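Local coordinates for TT1561 protein (PDB 1UF3), which binds calcium ions and, as a member of the calcineurin-like metallophosphoesterase superfamily, is a predicted phosphoesterase whose substrate is unknown, at residues V5-A10 / L214-A219; A35-G40 / I152-T157; E61-T66 / L89-M94; V184-K189 / V201-D206; Q191-L196 / R220-G225. All blocks are in the same frame, centred on the assembly; numbering follows the deposited sequence.

Overall arrangement
The five contacts build a calcineurin-like core of two facing sheets. Contact 1 pairs strands 7-12 and 211-216 in the six-stranded sheet and closes a loop of about 200 residues that holds contacts 2, 3 and 4. Contact 3 lies at the 94-96 edge of that sheet, about 25 Å centre to centre from contact 5. Contact 2 bridges the sheets near the chain centre. Contact 4 pairs strands 183-186 and 199-203 in the second sheet, its centre about 8 Å from that of contact 2. Contact 5 joins both sheets, at strands 192-196 and 221-226. Contacts 1, 3 and 5 touch other subunits, so they take part in assembly, while contacts 2 and 4 stay within the chain.

Contact 1 (V5-A10 / L214-A219); sequences VRYILA and LLDLRA
R6 and D216 form a salt bridge, with R6 NH2 3.2 Å from D216 OD2. The carboxylate oxygen is met on its syn side, the planes 57° apart. The R6 NE bond to D216 OD1 is weak. CG of R6 is anti to the backbone N (chi1 178°) and the chain runs extended, which carries the guanidinium out to the carboxylate at a slant. Y7 lies beside D216, its CE2 3.5 Å from D216 CG. R6 CD packs 3.5 Å from R218 CD. Past strand 211-216, L217 CD1 meets I8 CD1 at 3.7 Å. Strands 7-12 and 211-216, inner strands of the six-stranded sheet, pair antiparallel through two backbone bonds between I8 and L215. Beyond them L217 N donates to R6 O. D216 OD1 accepts from A219 N, an Asx motif. D34, a calcium ligand, accepts from R6 N and Y7 N through OD2. R6 and R218 donate to A33 O and A62 O of the second subunit. D216 thus probably balances the buried R6, which also joins two subunits.

Contact 2 (A35-G40 / I152-T157); sequences AIALIG and IFLFHT
Strands 35-39 and 152-155 run in nearly the same direction, 30° apart, with their axes 7.6 Å from each other at closest approach. I39 and L154 carry the centre of the contact. I39 CD1 presses on L154 CG at 3.5 Å, tighter than usual for two carbons, and also lies near L154 CB. The two side chains cross obliquely. A37 adds a smaller apolar touch, its CB 4.3 Å from L154 CD2. The strands belong to different sheets: 35-39 to the six-stranded sheet and 151-155 to the second one. The contact is therefore face-to-face sheet packing inside the two-sheet core of the metallophosphoesterase fold. CG1 of I39 is anti to the carbonyl carbon (chi1 -53°), which leaves CG2 anti to the backbone N and 3.3 Å from F155 O. An alanine here would remove both branches and is likely to open a gap between the sheets beside L154 and the F155 carbonyl. Beyond the strands, the H156 ring turns an edge to the loop at G40. G40 O lies near the ring plane, 3.2 Å from H156 CD2. H156 also packs on P72 and A187, while L154 rests on V110 of its own sheet.

Contact 3 (E61-T66 / L89-M94); sequences EAHLPT and LVHPEM
H91 meets H63 where the two parallel strands of a beta-alpha-beta crossover begin: strand 66-69, then helix 77-90, then edge strand 94-96. The pair is an offset edge-to-face stack, with the edge of H91 toward the face of H63. The ring centroids are 5.6 Å apart and the planes stand at 72°. H63 is held in turn by its own ND1, which donates to E61 O, and its ring also meets Y108 of the third subunit. H91 begins a type I beta turn that ends at M94, closed by the backbone bond from M94 N to H91 O. Within this turn H91 ND1 donates to E93 OE1 at 3.0 Å. The carboxylate oxygen is met on its syn side and lies in the ring plane, so the bond fixes the rotation of the imidazole. E93 CG sits between the backbone N and the carbonyl carbon (chi1 68°), which puts it against the 61-66 loop, 3.5 Å from L64 O. The bend at chi2 then turns the carboxylate toward H91. A water links the same E93 OE1 to L64 N. E93 O, just before the strand, accepts from T66 N at 3.0 Å. M94 is a selenomethionine and pairs with T66 in parallel, both side chains on one face and packed on L59. T66 OG1 donates back to L64 O at 2.7 Å.

Contact 4 (V184-K189 / V201-D206); sequences VLVAGK and VVVPGD
L185 lies alongside V202, both side chains pointing the same way, and its CD2 sits 3.7 Å from V202 CB. The same methyl reaches on to the ring of P204, 3.8 Å from P204 CD. L185 CG is anti to the carbonyl carbon (chi1 -84°), which helps bring CD2 to V202 and P204. The outer part of L185 faces the other sheet and packs on A10 and A37. On the opposite face V184 CB meets V201 CG2; further along, V186 CG2 meets V203 CG2 at 3.6 Å, coming together at a slant. These residues belong to strands 183-186 and 199-203, parallel neighbours in the second sheet of the core. Strand 192-196 lies between them in sequence but pairs on the outer side of 199-203. Two backbone bonds join the parallel pair: V202 N to V184 O at 2.8 Å, nearly straight at 177°, and V186 N to V202 O at 2.9 Å. Past the strands the two chains stay close. V203 CG1 packs on the backbone of G188, where a beta carbon would clash with that methyl. K189 and D206 lie side by side, with K189 CG 3.2 Å from D206 OD2. Here the aliphatic part of the lysine does the touching, for its NZ stays 5.8 Å from that oxygen. D206 OD1 is hydrogen-bonded to S208 OG and OD2 is weakly bonded to N13 ND2, and G205 O accepts from S12 OG of strand 7-12.

Contact 5 (Q191-L196 / R220-G225); sequences QKHEML and RKLETG
Strands 192-196 and 221-226 are edge strands of the two facing sheets, and this surface contact joins them at one side of the core. The touching parts run in nearly opposite directions, 173° apart. H193 and L222 carry the middle. The two side chains slide past each other in opposite directions, and L222 CD1 comes 3.6 Å from H193 CD2, oblique to the ring. H193 CG stands between the backbone N and the carbonyl carbon (chi1 62°), which directs the imidazole at the other strand. A water accepts from L222 N at 3.0 Å and makes a weak bond to H193 NE2. W200 meets the H193 ring nearly at a right angle and also packs on L222. A serine in place of H193 would probably leave a gap beside L222 CD1 and the water without its weak bond to NE2. At one end Q191 crosses T224 at about a right angle, its CB 3.6 Å from T224 OG1. Q191 NE2 lies 3.1 Å from G225 O and donates to Y212 O. At the other end the selenium of M195, a selenomethionine, lies 4.0 Å from R220 CD. R220 and K221 both face D216 in a G1 beta bulge, which starts strand 221-226 after its turn. Side chains meeting between facing sheets are typical of the two-sheet core of the calcineurin-like alpha/beta fold.

Contact 1 (V5-A10 / L214-A219)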
# COMPACT_ATOMS: atom_id res chain seq x y z
N VAL A 5 10.50 -9.99 -6.44
CA VAL A 5 10.73 -11.05 -5.47
C VAL A 5 12.13 -10.93 -4.85
O VAL A 5 13.12 -10.95 -5.58
CB VAL A 5 10.65 -12.41 -6.14
CG1 VAL A 5 11.09 -13.50 -5.13
CG2 VAL A 5 9.24 -12.65 -6.66
N ARG A 6 12.20 -10.79 -3.53
CA ARG A 6 13.48 -10.73 -2.84
C ARG A 6 13.58 -11.88 -1.83
O ARG A 6 14.64 -12.50 -1.70
CB ARG A 6 13.67 -9.40 -2.08
CG ARG A 6 15.00 -9.38 -1.30
CD ARG A 6 15.44 -7.99 -0.77
NE ARG A 6 16.58 -8.12 0.13
CZ ARG A 6 16.99 -7.21 1.01
NH1 ARG A 6 16.35 -6.05 1.13
NH2 ARG A 6 18.00 -7.49 1.83
N TYR A 7 12.48 -12.15 -1.13
CA TYR A 7 12.43 -13.21 -0.13
C TYR A 7 11.55 -14.36 -0.57
O TYR A 7 10.42 -14.15 -1.03
CB TYR A 7 11.93 -12.67 1.20
CG TYR A 7 12.83 -11.59 1.73
CD1 TYR A 7 12.62 -10.25 1.40
CD2 TYR A 7 13.97 -11.93 2.48
CE1 TYR A 7 13.52 -9.27 1.81
CE2 TYR A 7 14.87 -10.96 2.88
CZ TYR A 7 14.65 -9.62 2.53
OH TYR A 7 15.57 -8.68 2.89
N ILE A 8 12.07 -15.57 -0.44
CA ILE A 8 11.34 -16.76 -0.83
C ILE A 8 11.19 -17.72 0.34
O ILE A 8 12.19 -18.10 0.97
CB ILE A 8 12.05 -17.49 -1.94
CG1 ILE A 8 12.19 -16.60 -3.18
CG2 ILE A 8 11.33 -18.75 -2.28
CD1 ILE A 8 13.18 -17.18 -4.15
N LEU A 9 9.94 -18.08 0.64
CA LEU A 9 9.63 -19.05 1.70
C LEU A 9 9.75 -20.41 1.00
O LEU A 9 9.09 -20.67 -0.03
CB LEU A 9 8.21 -18.81 2.22
CG LEU A 9 7.72 -19.67 3.39
CD1 LEU A 9 8.65 -19.48 4.58
CD2 LEU A 9 6.28 -19.25 3.75
N ALA A 10 10.61 -21.28 1.53
CA ALA A 10 10.86 -22.57 0.91
C ALA A 10 10.91 -23.78 1.85
O ALA A 10 11.19 -23.65 3.04
CB ALA A 10 12.16 -22.50 0.12
N LEU A 214 13.60 -19.14 4.90
CA LEU A 214 13.17 -17.93 4.22
C LEU A 214 14.48 -17.45 3.60
O LEU A 214 15.40 -17.04 4.32
CB LEU A 214 12.65 -16.88 5.20
CG LEU A 214 12.22 -15.57 4.50
CD1 LEU A 214 10.92 -15.81 3.68
CD2 LEU A 214 12.00 -14.48 5.53
N LEU A 215 14.60 -17.58 2.28
CA LEU A 215 15.81 -17.17 1.59
C LEU A 215 15.80 -15.69 1.23
O LEU A 215 14.77 -15.14 0.78
CB LEU A 215 16.02 -17.94 0.29
CG LEU A 215 15.46 -19.32 -0.06
CD1 LEU A 215 16.42 -19.92 -1.05
CD2 LEU A 215 15.26 -20.21 1.14
N ASP A 216 16.94 -15.04 1.42
CA ASP A 216 17.12 -13.64 1.05
C ASP A 216 17.95 -13.71 -0.23
O ASP A 216 19.18 -13.87 -0.18
CB ASP A 216 17.89 -12.88 2.14
CG ASP A 216 18.18 -11.43 1.75
OD1 ASP A 216 18.22 -11.16 0.54
OD2 ASP A 216 18.35 -10.57 2.62
N LEU A 217 17.28 -13.63 -1.37
CA LEU A 217 17.94 -13.72 -2.67
C LEU A 217 19.11 -12.80 -2.90
O LEU A 217 20.13 -13.22 -3.43
CB LEU A 217 16.94 -13.49 -3.81
CG LEU A 217 16.18 -14.69 -4.35
CD1 LEU A 217 15.09 -14.19 -5.29
CD2 LEU A 217 17.15 -15.62 -5.08
N ARG A 218 18.96 -11.54 -2.54
CA ARG A 218 20.02 -10.58 -2.76
C ARG A 218 21.25 -10.87 -1.91
O ARG A 218 22.37 -10.67 -2.37
CB ARG A 218 19.52 -9.16 -2.47
CG ARG A 218 18.35 -8.75 -3.37
CD ARG A 218 17.96 -7.29 -3.15
NE ARG A 218 18.86 -6.40 -3.87
CZ ARG A 218 19.00 -5.11 -3.62
NH1 ARG A 218 18.30 -4.53 -2.65
NH2 ARG A 218 19.85 -4.39 -4.35
N ALA A 219 21.05 -11.37 -0.70
CA ALA A 219 22.17 -11.68 0.19
C ALA A 219 22.66 -13.13 0.15
O ALA A 219 23.70 -13.45 0.73
CB ALA A 219 21.81 -11.32 1.63

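Contact 2 (A35-G40 / I152-T157)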
# COMPACT_ATOMS: atom_id res chain seq x y z
N ALA A 35 7.46 -14.83 -2.39
CA ALA A 35 7.13 -16.01 -3.14
C ALA A 35 7.32 -17.28 -2.28
O ALA A 35 7.87 -17.21 -1.18
CB ALA A 35 7.96 -16.08 -4.36
N ILE A 36 6.85 -18.41 -2.80
CA ILE A 36 6.97 -19.68 -2.12
C ILE A 36 7.49 -20.67 -3.14
O ILE A 36 7.07 -20.67 -4.30
CB ILE A 36 5.60 -20.21 -1.63
CG1 ILE A 36 5.11 -19.39 -0.44
CG2 ILE A 36 5.70 -21.70 -1.33
CD1 ILE A 36 3.67 -19.70 0.00
N ALA A 37 8.44 -21.51 -2.72
CA ALA A 37 8.97 -22.53 -3.60
C ALA A 37 8.85 -23.83 -2.81
O ALA A 37 9.27 -23.90 -1.66
CB ALA A 37 10.42 -22.25 -3.96
N LEU A 38 8.26 -24.85 -3.42
CA LEU A 38 8.07 -26.10 -2.69
C LEU A 38 8.45 -27.32 -3.53
O LEU A 38 7.98 -27.52 -4.65
CB LEU A 38 6.63 -26.17 -2.18
CG LEU A 38 6.24 -27.31 -1.23
CD1 LEU A 38 4.91 -27.00 -0.49
CD2 LEU A 38 6.16 -28.56 -2.06
N ILE A 39 9.35 -28.13 -2.95
CA ILE A 39 9.88 -29.33 -3.58
C ILE A 39 9.18 -30.57 -3.01
O ILE A 39 8.98 -30.64 -1.80
CB ILE A 39 11.40 -29.47 -3.30
CG1 ILE A 39 12.15 -28.18 -3.69
CG2 ILE A 39 11.96 -30.62 -4.10
CD1 ILE A 39 12.20 -27.93 -5.20
N GLY A 40 8.83 -31.53 -3.86
CA GLY A 40 8.17 -32.74 -3.38
C GLY A 40 9.07 -33.57 -2.46
O GLY A 40 10.18 -33.15 -2.16
N ILE A 152 16.19 -19.66 -11.67
CA ILE A 152 15.92 -20.30 -10.38
C ILE A 152 15.43 -21.70 -10.74
O ILE A 152 14.43 -21.86 -11.43
CB ILE A 152 14.81 -19.57 -9.58
CG1 ILE A 152 15.29 -18.16 -9.18
CG2 ILE A 152 14.44 -20.39 -8.32
CD1 ILE A 152 14.36 -17.39 -8.26
N PHE A 153 16.19 -22.72 -10.30
CA PHE A 153 15.87 -24.11 -10.59
C PHE A 153 15.32 -24.83 -9.38
O PHE A 153 15.75 -24.59 -8.26
CB PHE A 153 17.12 -24.88 -11.06
CG PHE A 153 17.59 -24.57 -12.46
CD1 PHE A 153 16.89 -23.69 -13.30
CD2 PHE A 153 18.72 -25.19 -12.96
CE1 PHE A 153 17.32 -23.45 -14.59
CE2 PHE A 153 19.16 -24.95 -14.27
CZ PHE A 153 18.46 -24.08 -15.08
N LEU A 154 14.37 -25.73 -9.61
CA LEU A 154 13.80 -26.54 -8.53
C LEU A 154 14.02 -28.00 -8.90
O LEU A 154 13.61 -28.45 -9.96
CB LEU A 154 12.30 -26.28 -8.36
CG LEU A 154 11.91 -25.20 -7.36
CD1 LEU A 154 12.26 -23.82 -7.93
CD2 LEU A 154 10.42 -25.29 -7.03
N PHE A 155 14.71 -28.75 -8.05
CA PHE A 155 14.94 -30.17 -8.32
C PHE A 155 14.66 -30.93 -7.04
O PHE A 155 14.74 -30.38 -5.93
CB PHE A 155 16.41 -30.50 -8.64
CG PHE A 155 16.95 -29.85 -9.85
CD1 PHE A 155 18.09 -29.04 -9.75
CD2 PHE A 155 16.44 -30.16 -11.10
CE1 PHE A 155 18.71 -28.55 -10.88
CE2 PHE A 155 17.04 -29.68 -12.23
CZ PHE A 155 18.19 -28.87 -12.13
N HIS A 156 14.35 -32.21 -7.19
CA HIS A 156 14.17 -32.99 -5.99
C HIS A 156 15.57 -33.54 -5.65
O HIS A 156 16.03 -33.46 -4.52
CB HIS A 156 13.21 -34.13 -6.21
CG HIS A 156 13.07 -34.99 -4.99
ND1 HIS A 156 13.93 -36.04 -4.73
CD2 HIS A 156 12.27 -34.88 -3.91
CE1 HIS A 156 13.66 -36.53 -3.53
NE2 HIS A 156 12.66 -35.84 -3.01
N THR A 157 16.24 -34.07 -6.67
CA THR A 157 17.55 -34.68 -6.59
C THR A 157 18.69 -33.71 -6.28
O THR A 157 18.87 -32.71 -6.97
CB THR A 157 17.82 -35.40 -7.92
OG1 THR A 157 16.82 -36.41 -8.10
CG2 THR A 157 19.22 -36.03 -7.95

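Contact 3 (E61-T66 / L89-M94)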
# COMPACT_ATOMS: atom_id res chain seq x y z
N GLU A 61 -4.19 -20.67 -0.41
CA GLU A 61 -4.53 -19.60 0.54
C GLU A 61 -3.44 -18.51 0.65
O GLU A 61 -3.72 -17.38 1.06
CB GLU A 61 -4.77 -20.19 1.93
CG GLU A 61 -5.93 -21.20 1.98
CD GLU A 61 -7.21 -20.57 2.47
OE1 GLU A 61 -7.55 -19.45 2.01
OE2 GLU A 61 -7.89 -21.20 3.32
N ALA A 62 -2.21 -18.87 0.30
CA ALA A 62 -1.09 -17.94 0.36
C ALA A 62 -1.29 -16.66 -0.47
O ALA A 62 -0.92 -15.57 -0.03
CB ALA A 62 0.17 -18.63 -0.12
N HIS A 63 -1.87 -16.80 -1.66
CA HIS A 63 -2.05 -15.66 -2.56
C HIS A 63 -0.69 -15.02 -2.86
O HIS A 63 -0.54 -13.81 -2.72
CB HIS A 63 -2.97 -14.59 -1.96
CG HIS A 63 -4.42 -14.92 -2.04
ND1 HIS A 63 -5.08 -15.62 -1.06
CD2 HIS A 63 -5.33 -14.69 -3.02
CE1 HIS A 63 -6.34 -15.81 -1.42
NE2 HIS A 63 -6.51 -15.26 -2.61
N LEU A 64 0.28 -15.85 -3.24
CA LEU A 64 1.64 -15.40 -3.56
C LEU A 64 2.21 -16.23 -4.70
O LEU A 64 1.84 -17.39 -4.87
CB LEU A 64 2.60 -15.57 -2.36
CG LEU A 64 2.58 -14.72 -1.07
CD1 LEU A 64 3.54 -15.33 -0.06
CD2 LEU A 64 2.96 -13.25 -1.37
N PRO A 65 3.12 -15.64 -5.50
CA PRO A 65 3.70 -16.44 -6.58
C PRO A 65 4.19 -17.72 -5.90
O PRO A 65 4.77 -17.64 -4.82
CB PRO A 65 4.85 -15.57 -7.07
CG PRO A 65 4.28 -14.19 -6.92
CD PRO A 65 3.62 -14.25 -5.54
N THR A 66 3.97 -18.87 -6.52
CA THR A 66 4.36 -20.15 -5.93
C THR A 66 4.80 -21.14 -6.99
O THR A 66 4.14 -21.30 -8.01
CB THR A 66 3.19 -20.75 -5.11
OG1 THR A 66 2.81 -19.81 -4.10
CG2 THR A 66 3.59 -22.06 -4.42
N LEU A 89 -5.84 -22.97 -12.69
CA LEU A 89 -6.77 -22.30 -13.59
C LEU A 89 -7.24 -21.01 -12.96
O LEU A 89 -7.23 -19.97 -13.60
CB LEU A 89 -7.98 -23.17 -13.89
CG LEU A 89 -7.71 -24.30 -14.87
CD1 LEU A 89 -8.91 -25.28 -14.89
CD2 LEU A 89 -7.47 -23.70 -16.24
N VAL A 90 -7.67 -21.09 -11.70
CA VAL A 90 -8.18 -19.92 -11.02
C VAL A 90 -7.22 -19.23 -10.07
O VAL A 90 -7.55 -18.17 -9.54
CB VAL A 90 -9.51 -20.25 -10.30
CG1 VAL A 90 -10.62 -20.42 -11.34
CG2 VAL A 90 -9.36 -21.53 -9.49
N HIS A 91 -6.07 -19.85 -9.79
CA HIS A 91 -5.06 -19.22 -8.96
C HIS A 91 -3.84 -19.31 -9.83
O HIS A 91 -2.91 -20.10 -9.55
CB HIS A 91 -4.83 -19.99 -7.66
CG HIS A 91 -5.82 -19.65 -6.59
ND1 HIS A 91 -5.68 -18.54 -5.78
CD2 HIS A 91 -6.96 -20.25 -6.21
CE1 HIS A 91 -6.70 -18.48 -4.94
NE2 HIS A 91 -7.49 -19.51 -5.18
N PRO A 92 -3.82 -18.52 -10.92
CA PRO A 92 -2.69 -18.53 -11.85
C PRO A 92 -1.34 -18.08 -11.30
O PRO A 92 -0.34 -18.17 -11.99
CB PRO A 92 -3.20 -17.69 -13.04
CG PRO A 92 -4.13 -16.70 -12.39
CD PRO A 92 -4.86 -17.56 -11.34
N GLU A 93 -1.30 -17.63 -10.05
CA GLU A 93 -0.03 -17.26 -9.45
C GLU A 93 0.71 -18.52 -8.99
O GLU A 93 1.89 -18.46 -8.65
CB GLU A 93 -0.22 -16.31 -8.27
CG GLU A 93 -0.89 -16.91 -7.03
CD GLU A 93 -2.40 -17.07 -7.20
OE1 GLU A 93 -3.10 -17.16 -6.18
OE2 GLU A 93 -2.88 -17.10 -8.35
N MSE A 94 0.03 -19.67 -9.02
CA MSE A 94 0.65 -20.94 -8.60
C MSE A 94 1.12 -21.62 -9.85
O MSE A 94 0.51 -21.47 -10.91
CB MSE A 94 -0.37 -21.85 -7.89
CG MSE A 94 -0.95 -21.21 -6.69
SE MSE A 94 -2.43 -22.24 -5.96
CE MSE A 94 -1.35 -23.72 -5.24
O HOH W 1 -1.23 -18.62 -3.93

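Contact 4 (V184-K189 / V201-D206)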
# COMPACT_ATOMS: atom_id res chain seq x y z
N VAL A 184 19.32 -22.58 -6.72
CA VAL A 184 18.92 -23.95 -6.98
C VAL A 184 18.36 -24.44 -5.65
O VAL A 184 19.04 -24.39 -4.61
CB VAL A 184 20.13 -24.86 -7.37
CG1 VAL A 184 19.64 -26.31 -7.64
CG2 VAL A 184 20.81 -24.32 -8.61
N LEU A 185 17.11 -24.88 -5.66
CA LEU A 185 16.49 -25.40 -4.45
C LEU A 185 16.37 -26.93 -4.59
O LEU A 185 15.94 -27.43 -5.64
CB LEU A 185 15.10 -24.78 -4.24
CG LEU A 185 15.04 -23.41 -3.56
CD1 LEU A 185 13.64 -22.81 -3.68
CD2 LEU A 185 15.40 -23.55 -2.09
N VAL A 186 16.77 -27.68 -3.57
CA VAL A 186 16.65 -29.15 -3.66
C VAL A 186 16.03 -29.73 -2.40
O VAL A 186 16.01 -29.10 -1.34
CB VAL A 186 18.05 -29.83 -3.90
CG1 VAL A 186 18.62 -29.42 -5.25
CG2 VAL A 186 19.02 -29.49 -2.76
N ALA A 187 15.49 -30.92 -2.51
CA ALA A 187 14.88 -31.58 -1.36
C ALA A 187 15.95 -32.05 -0.37
O ALA A 187 17.06 -32.40 -0.75
CB ALA A 187 14.06 -32.80 -1.83
N GLY A 188 15.61 -32.05 0.91
CA GLY A 188 16.57 -32.53 1.89
C GLY A 188 16.22 -32.13 3.31
O GLY A 188 15.48 -31.16 3.52
N LYS A 189 16.75 -32.88 4.27
CA LYS A 189 16.52 -32.61 5.69
C LYS A 189 17.71 -31.81 6.21
O LYS A 189 18.85 -32.05 5.82
CB LYS A 189 16.37 -33.92 6.47
CG LYS A 189 15.09 -34.69 6.12
CD LYS A 189 14.98 -36.01 6.89
CE LYS A 189 16.00 -37.03 6.40
NZ LYS A 189 15.99 -38.25 7.25
N VAL A 201 23.14 -23.00 -3.97
CA VAL A 201 22.33 -24.21 -3.81
C VAL A 201 21.82 -24.28 -2.38
O VAL A 201 22.60 -24.29 -1.42
CB VAL A 201 23.13 -25.47 -4.12
CG1 VAL A 201 22.24 -26.70 -3.95
CG2 VAL A 201 23.66 -25.39 -5.52
N VAL A 202 20.51 -24.33 -2.27
CA VAL A 202 19.83 -24.34 -0.98
C VAL A 202 18.99 -25.59 -0.73
O VAL A 202 18.24 -26.05 -1.60
CB VAL A 202 18.89 -23.11 -0.83
CG1 VAL A 202 18.11 -23.19 0.49
CG2 VAL A 202 19.71 -21.79 -0.92
N VAL A 203 19.15 -26.13 0.48
CA VAL A 203 18.37 -27.26 0.96
C VAL A 203 17.52 -26.49 1.95
O VAL A 203 17.98 -26.12 3.03
CB VAL A 203 19.29 -28.31 1.66
CG1 VAL A 203 18.46 -29.33 2.39
CG2 VAL A 203 20.16 -29.00 0.61
N PRO A 204 16.28 -26.19 1.58
CA PRO A 204 15.40 -25.43 2.46
C PRO A 204 14.89 -26.13 3.69
O PRO A 204 14.43 -25.47 4.62
CB PRO A 204 14.27 -25.01 1.52
CG PRO A 204 14.16 -26.18 0.61
CD PRO A 204 15.62 -26.47 0.29
N GLY A 205 14.98 -27.45 3.72
CA GLY A 205 14.48 -28.18 4.87
C GLY A 205 13.41 -29.18 4.48
O GLY A 205 12.92 -29.18 3.34
N ASP A 206 13.04 -30.03 5.43
CA ASP A 206 12.04 -31.06 5.20
C ASP A 206 10.81 -30.70 6.04
O ASP A 206 10.88 -30.73 7.29
CB ASP A 206 12.63 -32.42 5.62
CG ASP A 206 11.75 -33.57 5.23
OD1 ASP A 206 10.55 -33.47 5.48
OD2 ASP A 206 12.27 -34.56 4.67

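Contact 5 (Q191-L196 / R220-G225)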
# COMPACT_ATOMS: atom_id res chain seq x y z
N GLN A 191 18.23 -27.63 7.10
CA GLN A 191 18.41 -26.46 6.25
C GLN A 191 19.90 -26.16 6.14
O GLN A 191 20.62 -26.17 7.13
CB GLN A 191 17.70 -25.23 6.82
CG GLN A 191 16.22 -25.42 7.16
CD GLN A 191 16.02 -25.90 8.59
OE1 GLN A 191 16.72 -26.81 9.05
NE2 GLN A 191 15.08 -25.30 9.28
N LYS A 192 20.36 -25.91 4.91
CA LYS A 192 21.76 -25.58 4.69
C LYS A 192 21.94 -25.13 3.26
O LYS A 192 21.07 -25.33 2.42
CB LYS A 192 22.67 -26.78 4.97
CG LYS A 192 22.84 -27.71 3.81
CD LYS A 192 22.03 -28.96 3.98
CE LYS A 192 22.53 -29.79 5.15
NZ LYS A 192 21.67 -30.99 5.32
N HIS A 193 23.09 -24.54 2.99
CA HIS A 193 23.33 -24.05 1.65
C HIS A 193 24.80 -23.89 1.36
O HIS A 193 25.61 -23.69 2.27
CB HIS A 193 22.60 -22.71 1.47
CG HIS A 193 23.08 -21.64 2.40
ND1 HIS A 193 23.96 -20.65 2.00
CD2 HIS A 193 22.80 -21.38 3.70
CE1 HIS A 193 24.20 -19.84 3.01
NE2 HIS A 193 23.51 -20.26 4.06
N GLU A 194 25.14 -23.96 0.08
CA GLU A 194 26.52 -23.81 -0.35
C GLU A 194 26.53 -23.22 -1.75
O GLU A 194 25.50 -23.18 -2.41
CB GLU A 194 27.20 -25.18 -0.40
CG GLU A 194 27.39 -25.83 0.95
CD GLU A 194 28.73 -25.46 1.56
OE1 GLU A 194 28.85 -24.34 2.09
OE2 GLU A 194 29.66 -26.29 1.48
N MSE A 195 27.70 -22.75 -2.18
CA MSE A 195 27.83 -22.24 -3.53
C MSE A 195 28.42 -23.37 -4.37
O MSE A 195 29.26 -24.14 -3.89
CB MSE A 195 28.80 -21.05 -3.58
CG MSE A 195 28.38 -19.85 -2.75
SE MSE A 195 26.74 -19.02 -3.42
CE MSE A 195 27.17 -18.86 -5.27
N LEU A 196 27.95 -23.47 -5.61
CA LEU A 196 28.44 -24.45 -6.57
C LEU A 196 28.74 -23.54 -7.76
O LEU A 196 27.85 -23.22 -8.57
CB LEU A 196 27.35 -25.47 -6.94
CG LEU A 196 27.85 -26.73 -7.66
CD1 LEU A 196 26.75 -27.78 -7.69
CD2 LEU A 196 28.34 -26.39 -9.09
N ARG A 220 21.91 -14.00 -0.53
CA ARG A 220 22.24 -15.42 -0.58
C ARG A 220 22.41 -15.90 0.85
O ARG A 220 23.35 -16.62 1.19
CB ARG A 220 23.51 -15.67 -1.39
CG ARG A 220 23.35 -15.29 -2.83
CD ARG A 220 24.52 -15.73 -3.64
NE ARG A 220 24.29 -15.42 -5.04
CZ ARG A 220 24.12 -14.18 -5.50
NH1 ARG A 220 24.16 -13.15 -4.66
NH2 ARG A 220 23.90 -13.97 -6.79
N LYS A 221 21.48 -15.45 1.70
CA LYS A 221 21.45 -15.81 3.10
C LYS A 221 20.09 -16.46 3.37
O LYS A 221 19.11 -16.14 2.70
CB LYS A 221 21.58 -14.57 3.99
CG LYS A 221 22.97 -13.99 4.10
CD LYS A 221 22.96 -12.83 5.10
CE LYS A 221 24.34 -12.20 5.27
NZ LYS A 221 24.35 -11.19 6.37
N LEU A 222 20.03 -17.36 4.35
CA LEU A 222 18.79 -18.04 4.72
C LEU A 222 18.48 -17.80 6.18
O LEU A 222 19.40 -17.69 7.01
CB LEU A 222 18.91 -19.56 4.55
CG LEU A 222 19.19 -20.21 3.21
CD1 LEU A 222 19.25 -21.72 3.40
CD2 LEU A 222 18.10 -19.85 2.23
N GLU A 223 17.19 -17.74 6.50
CA GLU A 223 16.74 -17.61 7.88
C GLU A 223 16.03 -18.93 8.11
O GLU A 223 15.31 -19.40 7.24
CB GLU A 223 15.79 -16.44 8.06
CG GLU A 223 16.54 -15.14 8.26
CD GLU A 223 15.64 -13.93 8.25
OE1 GLU A 223 15.14 -13.58 7.16
OE2 GLU A 223 15.43 -13.34 9.33
N THR A 224 16.25 -19.52 9.28
CA THR A 224 15.70 -20.82 9.60
C THR A 224 14.48 -20.85 10.51
O THR A 224 14.29 -19.98 11.37
CB THR A 224 16.82 -21.71 10.21
OG1 THR A 224 17.37 -22.54 9.17
CG2 THR A 224 16.31 -22.55 11.37
N GLY A 225 13.64 -21.86 10.33
CA GLY A 225 12.46 -21.98 11.16
C GLY A 225 11.88 -23.39 11.13
O GLY A 225 12.32 -24.23 10.35
O HOH W 2 22.53 -17.73 5.97